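PDB 6UH2: short chain dehydrogenase from Leptospira borgpetersenii serovar Hardjo-bovis, which binds NAD+ in a Rossmann-type fold and probably acts as an oxidoreductase on CH-OH groups. Local coordinates for residues Leu82-Asn86 and Gln87-Pro91; Glu107-Asp111 and Glu112-Glu116; Phe133-Trp136 and Lys137-Lys141. All blocks are in the same frame, centred on the assembly; numbering follows the deposited sequence. Where two conformers were deposited one is given.

Interaction 1: Leu82-Asn86 and Gln87-Pro91; sequences LSLEN and QNKIP
With chi1 at -63° Gln87 sets CG beside its own backbone N, and its chain then runs extended back along the last turn of the helix; Ser83, with OG anti to the backbone N (chi1 174°), presents its hydroxyl to the arriving amide. Gln87 NE2 ends 2.4 Å from Ser83 OG, too short to be taken at face value, so the details of that bond are doubtful. The same NE2 makes a weak second bond to Ser83 O. The backbone N of Gln87 also donates to Ser83 O, and this carbonyl closes the last regular turn. Two further bonds then cross: Lys89 N gives its hydrogen to Leu84 O at 2.7 Å, and Asn88 N reaches Glu85 O at 3.1 Å. Together with the positive phi of Asn88 (53°), they make a Schellman motif, the C-terminal stop of helix 74-86 in this Rossmann-type fold, after which the chain turns toward strand 93-96. Beneath the polar turn lies a small apolar contact. Leu84 is buried, and its CD2 meets Lys89 CB at 3.9 Å, the two side chains crossing at about a right angle. From there Lys89 extends to its ammonium, which donates to Gln87 OE1 over 2.8 Å from above the amide plane and forms a salt bridge with Glu65. The firm hold on the Gln87 amide is the one at OE1, since the grip of Ser83 on NE2 is weak or doubtful. Ile90 packs against Leu135 and Lys139 of helix 111-139.

Interaction 2: Glu107-Asp111 and Glu112-Glu116; sequences EDRTD and EEFNE
Glu113 reaches back past Thr110, its CG 3.2 Å from Thr110 OG1 and its carboxylate carried on to the backbone ahead of the helix. The two side chains cross at about a right angle, and each accepts a hydrogen from the other residue's backbone. Thr110 OG1 takes the one on Glu113 N at 3.1 Å, while Glu113 OE1 takes the one on Thr110 N at 3.0 Å in a nearly straight bond. A chi1 of 67° holds Thr110 OG1 between its own N and carbonyl carbon, turned to the amide of the first turn. Glu113 OE1 has a second donor: Arg109 NH1 forms a salt bridge to it at 3.1 Å. The oxygen lies in the guanidinium plane, yet the carboxylate is turned 45° from that plane, and the two donors approach OE1 from opposite faces of the carboxylate. In Arg109 the bend at chi2 brings CD to 3.4 Å from Glu113 OE1, and the bend at chi3 turns the guanidinium back so that NH1 meets it. Its remaining nitrogens are used as well, NE in a salt bridge with Glu171 and NH2 on Thr104 O, so the guanidinium is fixed on several sides. The other carboxylate oxygen, Glu113 OE2, accepts from a water that also donates to Asp108 O, tying the incoming loop to the helix. Further along, Phe114 N donates to Thr110 O at 3.0 Å, and its side chain packs on Val172 and Met175 of helix 171-191. The reciprocal pair of Thr110 and Glu113 is a capping box, with Thr110 as the N-cap of helix 111-139.

Interaction 3: Phe133-Trp136 and Lys137-Lys141; sequences FRLW and KEKGK
Trp136 and Lys141 make the main side-chain contact, and it is apolar. Lys141 CG lies over one face of the indole; CB is 3.8 Å from Trp136 CD1, and CD sits 3.8 Å from Trp136 NE1. With CG anti to its backbone N (chi1 -180°), Lys141 first runs past the pyrrole part of the ring, then bends at chi3 and chi4 and leaves with its ammonium, which forms a salt bridge to Asp92. Two lesser apolar contacts lie along the helix. Lys137 brings CD to 4.0 Å from Phe133 CE2, and Leu135 CD1 approaches Lys139 CG. Phe133 also meets Tyr194 edge-to-face, and Lys137 touches the same tyrosine.

The hydrogen bonds between the segments are all made by the backbone. Lys137 N to Phe133 O, at 2.9 Å, and Lys139 N to Leu135 O, at 3.0 Å, continue the regular helical ladder, as does the longer bond from Glu138 N to Arg134 O. At the end the pattern shifts by one residue: Lys141 N bonds to Trp136 O at 3.0 Å. Gly140, with phi at 67°, supplies the reversal that ends helix 111-139 and starts the chain toward strand 144-148.

Other polar ends find partners outside the two segments. Trp136 NE1 gives its hydrogen to Pro91 O, in the loop that follows helix 74-86, while Lys139 makes a long, weak ion pair with Glu85. The chemistry thus divides two of the lysines between carbon and charge: Lys141 packs its methylenes on the buried indole and commits its ammonium to a firm salt bridge, whereas Lys139 lays CG against Leu135 and its charge is only weakly paired.

All three contacts mark helix ends near the surface of the Rossmann-type fold. Interactions 2 and 3 sit at opposite ends of helix 111-139, with nearest atoms about 21 Å apart, whereas interaction 1 ends helix 74-86 and touches interaction 3 directly, the loop after helix 74-86 meeting the last turns of helix 111-139. Interaction 3 is partly buried, built round an indole; interactions 1 and 2 are surface contacts and rely more on polar side chains. The N-terminal end uses side-chain acceptors and a salt bridge; the C-terminal ends each use a residue of positive phi, Asn88 or Gly140.

Interaction 1: Leu82-Asn86 and Gln87-Pro91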
loop_
_atom_site.group_PDB
_atom_site.type_symbol
_atom_site.label_atom_id
_atom_site.label_comp_id
_atom_site.label_asym_id
_atom_site.label_seq_id
_atom_site.Cartn_x
_atom_site.Cartn_y
_atom_site.Cartn_z
ATOM N N LEU B 82 -20.276 -12.645 21.508
ATOM C CA LEU B 82 -21.597 -12.408 22.079
ATOM C C LEU B 82 -21.579 -11.187 22.988
ATOM O O LEU B 82 -22.476 -10.336 22.926
ATOM C CB LEU B 82 -22.055 -13.644 22.848
ATOM C CG LEU B 82 -23.352 -13.507 23.641
ATOM C CD1 LEU B 82 -24.478 -13.136 22.695
ATOM C CD2 LEU B 82 -23.658 -14.800 24.378
ATOM N N SER B 83 -20.556 -11.085 23.837
ATOM C CA SER B 83 -20.444 -9.944 24.736
ATOM C C SER B 83 -20.242 -8.638 23.967
ATOM O O SER B 83 -20.798 -7.599 24.346
ATOM C CB SER B 83 -19.301 -10.184 25.718
ATOM O OG SER B 83 -19.067 -9.040 26.510
ATOM N N LEU B 84 -19.447 -8.665 22.892
ATOM C CA LEU B 84 -19.244 -7.460 22.091
ATOM C C LEU B 84 -20.552 -6.981 21.486
ATOM O O LEU B 84 -20.844 -5.778 21.489
ATOM C CB LEU B 84 -18.218 -7.716 20.988
ATOM C CG LEU B 84 -16.777 -7.978 21.436
ATOM C CD1 LEU B 84 -15.896 -8.295 20.252
ATOM C CD2 LEU B 84 -16.238 -6.778 22.195
ATOM N N GLU B 85 -21.357 -7.906 20.958
ATOM C CA GLU B 85 -22.649 -7.520 20.403
ATOM C C GLU B 85 -23.576 -7.000 21.497
ATOM O O GLU B 85 -24.251 -5.974 21.321
ATOM C CB GLU B 85 -23.276 -8.713 19.671
ATOM C CG GLU B 85 -24.559 -8.370 18.937
ATOM C CD GLU B 85 -25.155 -9.560 18.199
ATOM O OE1 GLU B 85 -24.453 -10.577 18.027
ATOM O OE2 GLU B 85 -26.336 -9.475 17.801
ATOM N N ASN B 86 -23.606 -7.691 22.642
ATOM C CA ASN B 86 -24.457 -7.276 23.750
ATOM C C ASN B 86 -24.121 -5.867 24.209
ATOM O O ASN B 86 -25.016 -5.101 24.585
ATOM C CB ASN B 86 -24.310 -8.247 24.923
ATOM C CG ASN B 86 -24.988 -9.579 24.677
ATOM O OD1 ASN B 86 -25.571 -9.814 23.617
ATOM N ND2 ASN B 86 -24.902 -10.468 25.659
ATOM N N GLN B 87 -22.838 -5.510 24.189
ATOM C CA GLN B 87 -22.366 -4.226 24.687
ATOM C C GLN B 87 -22.295 -3.159 23.606
ATOM O O GLN B 87 -21.734 -2.087 23.859
ATOM C CB GLN B 87 -20.986 -4.382 25.328
ATOM C CG GLN B 87 -20.934 -5.283 26.545
ATOM C CD GLN B 87 -19.513 -5.467 27.033
ATOM O OE1 GLN B 87 -18.867 -4.512 27.453
ATOM N NE2 GLN B 87 -19.008 -6.691 26.950
ATOM N N ASN B 88 -22.828 -3.427 22.415
ATOM C CA ASN B 88 -22.711 -2.505 21.284
ATOM C C ASN B 88 -21.254 -2.145 21.039
ATOM O O ASN B 88 -20.888 -0.976 20.890
ATOM C CB ASN B 88 -23.548 -1.241 21.499
ATOM C CG ASN B 88 -25.009 -1.545 21.707
ATOM O OD1 ASN B 88 -25.679 -2.077 20.818
ATOM N ND2 ASN B 88 -25.519 -1.208 22.887
ATOM N N LYS B 89 -20.403 -3.169 21.040
ATOM C CA LYS B 89 -19.009 -2.966 20.671
ATOM C C LYS B 89 -18.727 -3.740 19.395
ATOM O O LYS B 89 -17.840 -4.597 19.359
ATOM C CB LYS B 89 -18.059 -3.400 21.791
ATOM C CG LYS B 89 -18.180 -2.590 23.068
ATOM C CD LYS B 89 -17.408 -3.270 24.185
ATOM C CE LYS B 89 -17.329 -2.407 25.423
ATOM N NZ LYS B 89 -16.643 -3.145 26.516
ATOM N N ILE B 90 -19.482 -3.449 18.346
ATOM C CA ILE B 90 -19.293 -4.104 17.057
ATOM C C ILE B 90 -18.111 -3.441 16.364
ATOM O O ILE B 90 -18.168 -2.247 16.053
ATOM C CB ILE B 90 -20.564 -4.027 16.200
ATOM C CG1 ILE B 90 -21.721 -4.705 16.939
ATOM C CG2 ILE B 90 -20.323 -4.669 14.832
ATOM C CD1 ILE B 90 -23.010 -4.761 16.145
ATOM N N PRO B 91 -17.028 -4.165 16.116
ATOM C CA PRO B 91 -15.852 -3.539 15.504
ATOM C C PRO B 91 -16.148 -3.029 14.105
ATOM O O PRO B 91 -16.982 -3.577 13.385
ATOM C CB PRO B 91 -14.820 -4.674 15.467
ATOM C CG PRO B 91 -15.340 -5.718 16.464
ATOM C CD PRO B 91 -16.824 -5.592 16.421
#

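Interaction 2: Glu107-Asp111 and Glu112-Glu116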
loop_
_atom_site.group_PDB
_atom_site.type_symbol
_atom_site.label_atom_id
_atom_site.label_comp_id
_atom_site.label_asym_id
_atom_site.label_seq_id
_atom_site.Cartn_x
_atom_site.Cartn_y
_atom_site.Cartn_z
ATOM N N GLU B 107 14.143 -30.618 10.141
ATOM C CA GLU B 107 14.191 -32.052 10.394
ATOM C C GLU B 107 13.852 -32.396 11.839
ATOM O O GLU B 107 13.587 -33.566 12.137
ATOM C CB GLU B 107 15.557 -32.628 10.000
ATOM C CG GLU B 107 16.755 -32.066 10.721
ATOM C CD GLU B 107 17.348 -30.839 10.035
ATOM O OE1 GLU B 107 16.672 -30.248 9.157
ATOM O OE2 GLU B 107 18.495 -30.465 10.385
ATOM N N ASP B 108 13.826 -31.404 12.724
ATOM C CA ASP B 108 13.495 -31.602 14.123
ATOM C C ASP B 108 12.100 -31.116 14.476
ATOM O O ASP B 108 11.722 -31.180 15.653
ATOM C CB ASP B 108 14.525 -30.895 15.012
ATOM C CG ASP B 108 15.921 -31.470 14.861
ATOM O OD1 ASP B 108 16.050 -32.655 14.492
ATOM O OD2 ASP B 108 16.888 -30.733 15.105
ATOM N N ARG B 109 11.331 -30.629 13.499
ATOM C CA ARG B 109 9.986 -30.132 13.776
ATOM C C ARG B 109 9.116 -31.242 14.347
ATOM O O ARG B 109 9.009 -32.322 13.760
ATOM C CB ARG B 109 9.331 -29.578 12.502
ATOM C CG ARG B 109 7.958 -28.903 12.761
ATOM C CD ARG B 109 8.103 -27.477 13.351
ATOM N NE ARG B 109 9.062 -26.763 12.529
ATOM C CZ ARG B 109 10.300 -26.480 12.895
ATOM N NH1 ARG B 109 10.721 -26.787 14.124
ATOM N NH2 ARG B 109 11.113 -25.895 12.026
ATOM N N THR B 110 8.485 -30.966 15.487
ATOM C CA THR B 110 7.522 -31.884 16.075
ATOM C C THR B 110 6.122 -31.497 15.641
ATOM O O THR B 110 5.879 -30.372 15.198
ATOM C CB THR B 110 7.601 -31.858 17.597
ATOM O OG1 THR B 110 7.154 -30.575 18.059
ATOM C CG2 THR B 110 9.028 -32.096 18.046
ATOM N N ASP B 111 5.187 -32.442 15.765
ATOM C CA ASP B 111 3.812 -32.094 15.410
ATOM C C ASP B 111 3.236 -31.051 16.358
ATOM O O ASP B 111 2.402 -30.236 15.955
ATOM C CB ASP B 111 2.937 -33.340 15.386
ATOM C CG ASP B 111 3.312 -34.283 14.263
ATOM O OD1 ASP B 111 3.863 -33.814 13.233
ATOM O OD2 ASP B 111 3.065 -35.494 14.411
ATOM N N GLU B 112 3.669 -31.050 17.611
ATOM C CA GLU B 112 3.156 -30.058 18.542
ATOM C C GLU B 112 3.587 -28.653 18.132
ATOM O O GLU B 112 2.781 -27.716 18.177
ATOM C CB GLU B 112 3.611 -30.401 19.963
ATOM C CG GLU B 112 2.984 -31.701 20.514
ATOM C CD GLU B 112 3.501 -33.003 19.864
ATOM O OE1 GLU B 112 4.623 -33.029 19.296
ATOM O OE2 GLU B 112 2.766 -34.015 19.928
ATOM N N GLU B 113 4.847 -28.492 17.716
ATOM C CA GLU B 113 5.313 -27.206 17.196
ATOM C C GLU B 113 4.548 -26.817 15.942
ATOM O O GLU B 113 4.019 -25.705 15.838
ATOM C CB GLU B 113 6.805 -27.269 16.875
ATOM C CG GLU B 113 7.721 -27.420 18.066
ATOM C CD GLU B 113 9.110 -27.862 17.654
ATOM O OE1 GLU B 113 9.306 -28.195 16.458
ATOM O OE2 GLU B 113 9.997 -27.885 18.528
ATOM N N PHE B 114 4.503 -27.729 14.968
ATOM C CA PHE B 114 3.824 -27.468 13.705
ATOM C C PHE B 114 2.381 -27.043 13.941
ATOM O O PHE B 114 1.929 -26.016 13.417
ATOM C CB PHE B 114 3.889 -28.729 12.832
ATOM C CG PHE B 114 3.435 -28.523 11.410
ATOM C CD1 PHE B 114 2.091 -28.601 11.080
ATOM C CD2 PHE B 114 4.357 -28.272 10.401
ATOM C CE1 PHE B 114 1.668 -28.429 9.773
ATOM C CE2 PHE B 114 3.940 -28.095 9.085
ATOM C CZ PHE B 114 2.594 -28.168 8.771
ATOM N N ASN B 115 1.642 -27.827 14.736
ATOM C CA ASN B 115 0.226 -27.547 14.953
ATOM C C ASN B 115 0.003 -26.252 15.720
ATOM O O ASN B 115 -1.012 -25.583 15.510
ATOM C CB ASN B 115 -0.425 -28.720 15.687
ATOM C CG ASN B 115 -0.480 -29.956 14.834
ATOM O OD1 ASN B 115 -0.522 -29.861 13.607
ATOM N ND2 ASN B 115 -0.483 -31.119 15.463
ATOM N N GLU B 116 0.915 -25.890 16.625
ATOM C CA GLU B 116 0.722 -24.649 17.371
ATOM C C GLU B 116 0.835 -23.438 16.454
ATOM O O GLU B 116 0.048 -22.491 16.567
ATOM C CB GLU B 116 1.734 -24.553 18.514
ATOM C CG GLU B 116 1.337 -23.563 19.597
ATOM C CD GLU B 116 -0.094 -23.777 20.074
ATOM O OE1 GLU B 116 -0.939 -22.878 19.860
ATOM O OE2 GLU B 116 -0.377 -24.854 20.643
HETATM O O HOH W 1 12.108 -29.198 17.437
HETATM O O HOH W 2 5.773 -35.000 16.657
#

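Interaction 3: Phe133-Trp136 and Lys137-Lys141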
loop_
_atom_site.group_PDB
_atom_site.type_symbol
_atom_site.label_atom_id
_atom_site.label_comp_id
_atom_site.label_asym_id
_atom_site.label_seq_id
_atom_site.Cartn_x
_atom_site.Cartn_y
_atom_site.Cartn_z
ATOM N N PHE B 133 -17.049 -11.648 10.070
ATOM C CA PHE B 133 -17.855 -11.665 8.848
ATOM C C PHE B 133 -19.327 -11.935 9.146
ATOM O O PHE B 133 -20.210 -11.223 8.655
ATOM C CB PHE B 133 -17.318 -12.714 7.873
ATOM C CG PHE B 133 -18.160 -12.873 6.638
ATOM C CD1 PHE B 133 -18.082 -11.948 5.606
ATOM C CD2 PHE B 133 -19.044 -13.939 6.515
ATOM C CE1 PHE B 133 -18.861 -12.092 4.467
ATOM C CE2 PHE B 133 -19.816 -14.090 5.376
ATOM C CZ PHE B 133 -19.723 -13.164 4.352
ATOM N N ARG B 134 -19.611 -12.975 9.935
ATOM C CA ARG B 134 -20.999 -13.310 10.241
ATOM C C ARG B 134 -21.712 -12.158 10.945
ATOM O O ARG B 134 -22.872 -11.854 10.636
ATOM C CB ARG B 134 -21.051 -14.587 11.084
ATOM C CG ARG B 134 -20.703 -15.854 10.296
ATOM C CD ARG B 134 -20.706 -17.117 11.169
ATOM N NE ARG B 134 -21.950 -17.266 11.911
ATOM C CZ ARG B 134 -23.008 -17.950 11.484
ATOM N NH1 ARG B 134 -22.981 -18.564 10.307
ATOM N NH2 ARG B 134 -24.095 -18.021 12.239
ATOM N N LEU B 135 -21.033 -11.495 11.882
ATOM C CA LEU B 135 -21.667 -10.401 12.615
ATOM C C LEU B 135 -21.910 -9.195 11.713
ATOM O O LEU B 135 -22.996 -8.599 11.745
ATOM C CB LEU B 135 -20.807 -10.019 13.821
ATOM C CG LEU B 135 -21.252 -8.837 14.697
ATOM C CD1 LEU B 135 -22.581 -9.120 15.424
ATOM C CD2 LEU B 135 -20.140 -8.468 15.683
ATOM N N TRP B 136 -20.914 -8.821 10.903
ATOM C CA TRP B 136 -21.073 -7.683 9.997
ATOM C C TRP B 136 -22.171 -7.933 8.973
ATOM O O TRP B 136 -23.007 -7.058 8.709
ATOM C CB TRP B 136 -19.759 -7.401 9.279
ATOM C CG TRP B 136 -18.732 -6.773 10.138
ATOM C CD1 TRP B 136 -18.914 -6.208 11.365
ATOM C CD2 TRP B 136 -17.345 -6.648 9.835
ATOM N NE1 TRP B 136 -17.712 -5.734 11.850
ATOM C CE2 TRP B 136 -16.735 -5.983 10.922
ATOM C CE3 TRP B 136 -16.558 -7.026 8.741
ATOM C CZ2 TRP B 136 -15.367 -5.683 10.945
ATOM C CZ3 TRP B 136 -15.194 -6.739 8.770
ATOM C CH2 TRP B 136 -14.616 -6.080 9.867
ATOM N N LYS B 137 -22.169 -9.124 8.374
ATOM C CA LYS B 137 -23.203 -9.482 7.404
ATOM C C LYS B 137 -24.590 -9.367 8.019
ATOM O O LYS B 137 -25.539 -8.919 7.362
ATOM C CB LYS B 137 -22.939 -10.899 6.886
ATOM C CG LYS B 137 -23.967 -11.454 5.907
ATOM C CD LYS B 137 -23.613 -12.893 5.560
ATOM C CE LYS B 137 -24.717 -13.577 4.773
ATOM N NZ LYS B 137 -24.435 -15.030 4.621
ATOM N N GLU B 138 -24.718 -9.737 9.290
ATOM C CA GLU B 138 -26.018 -9.704 9.944
ATOM C C GLU B 138 -26.443 -8.277 10.266
ATOM O O GLU B 138 -27.627 -7.936 10.160
ATOM C CB GLU B 138 -25.967 -10.553 11.208
ATOM C CG GLU B 138 -27.248 -10.588 11.991
ATOM C CD GLU B 138 -27.048 -11.184 13.358
ATOM O OE1 GLU B 138 -26.698 -12.381 13.439
ATOM O OE2 GLU B 138 -27.214 -10.450 14.352
ATOM N N LYS B 139 -25.493 -7.429 10.662
ATOM C CA LYS B 139 -25.778 -6.042 11.005
ATOM C C LYS B 139 -25.728 -5.103 9.807
ATOM O O LYS B 139 -26.058 -3.920 9.956
ATOM C CB LYS B 139 -24.791 -5.546 12.070
ATOM C CG LYS B 139 -24.824 -6.320 13.383
ATOM C CD LYS B 139 -26.060 -5.960 14.209
ATOM C CE LYS B 139 -26.110 -6.755 15.504
ATOM N NZ LYS B 139 -27.184 -6.266 16.418
ATOM N N GLY B 140 -25.321 -5.590 8.637
ATOM C CA GLY B 140 -25.117 -4.724 7.490
ATOM C C GLY B 140 -23.971 -3.745 7.641
ATOM O O GLY B 140 -24.033 -2.639 7.091
ATOM N N LYS B 141 -22.923 -4.115 8.373
ATOM C CA LYS B 141 -21.795 -3.219 8.602
ATOM C C LYS B 141 -20.729 -3.422 7.532
ATOM O O LYS B 141 -20.320 -4.558 7.251
ATOM C CB LYS B 141 -21.193 -3.439 9.993
ATOM C CG LYS B 141 -20.007 -2.512 10.281
ATOM C CD LYS B 141 -19.666 -2.422 11.767
ATOM C CE LYS B 141 -20.650 -1.563 12.514
ATOM N NZ LYS B 141 -20.054 -0.284 13.007
#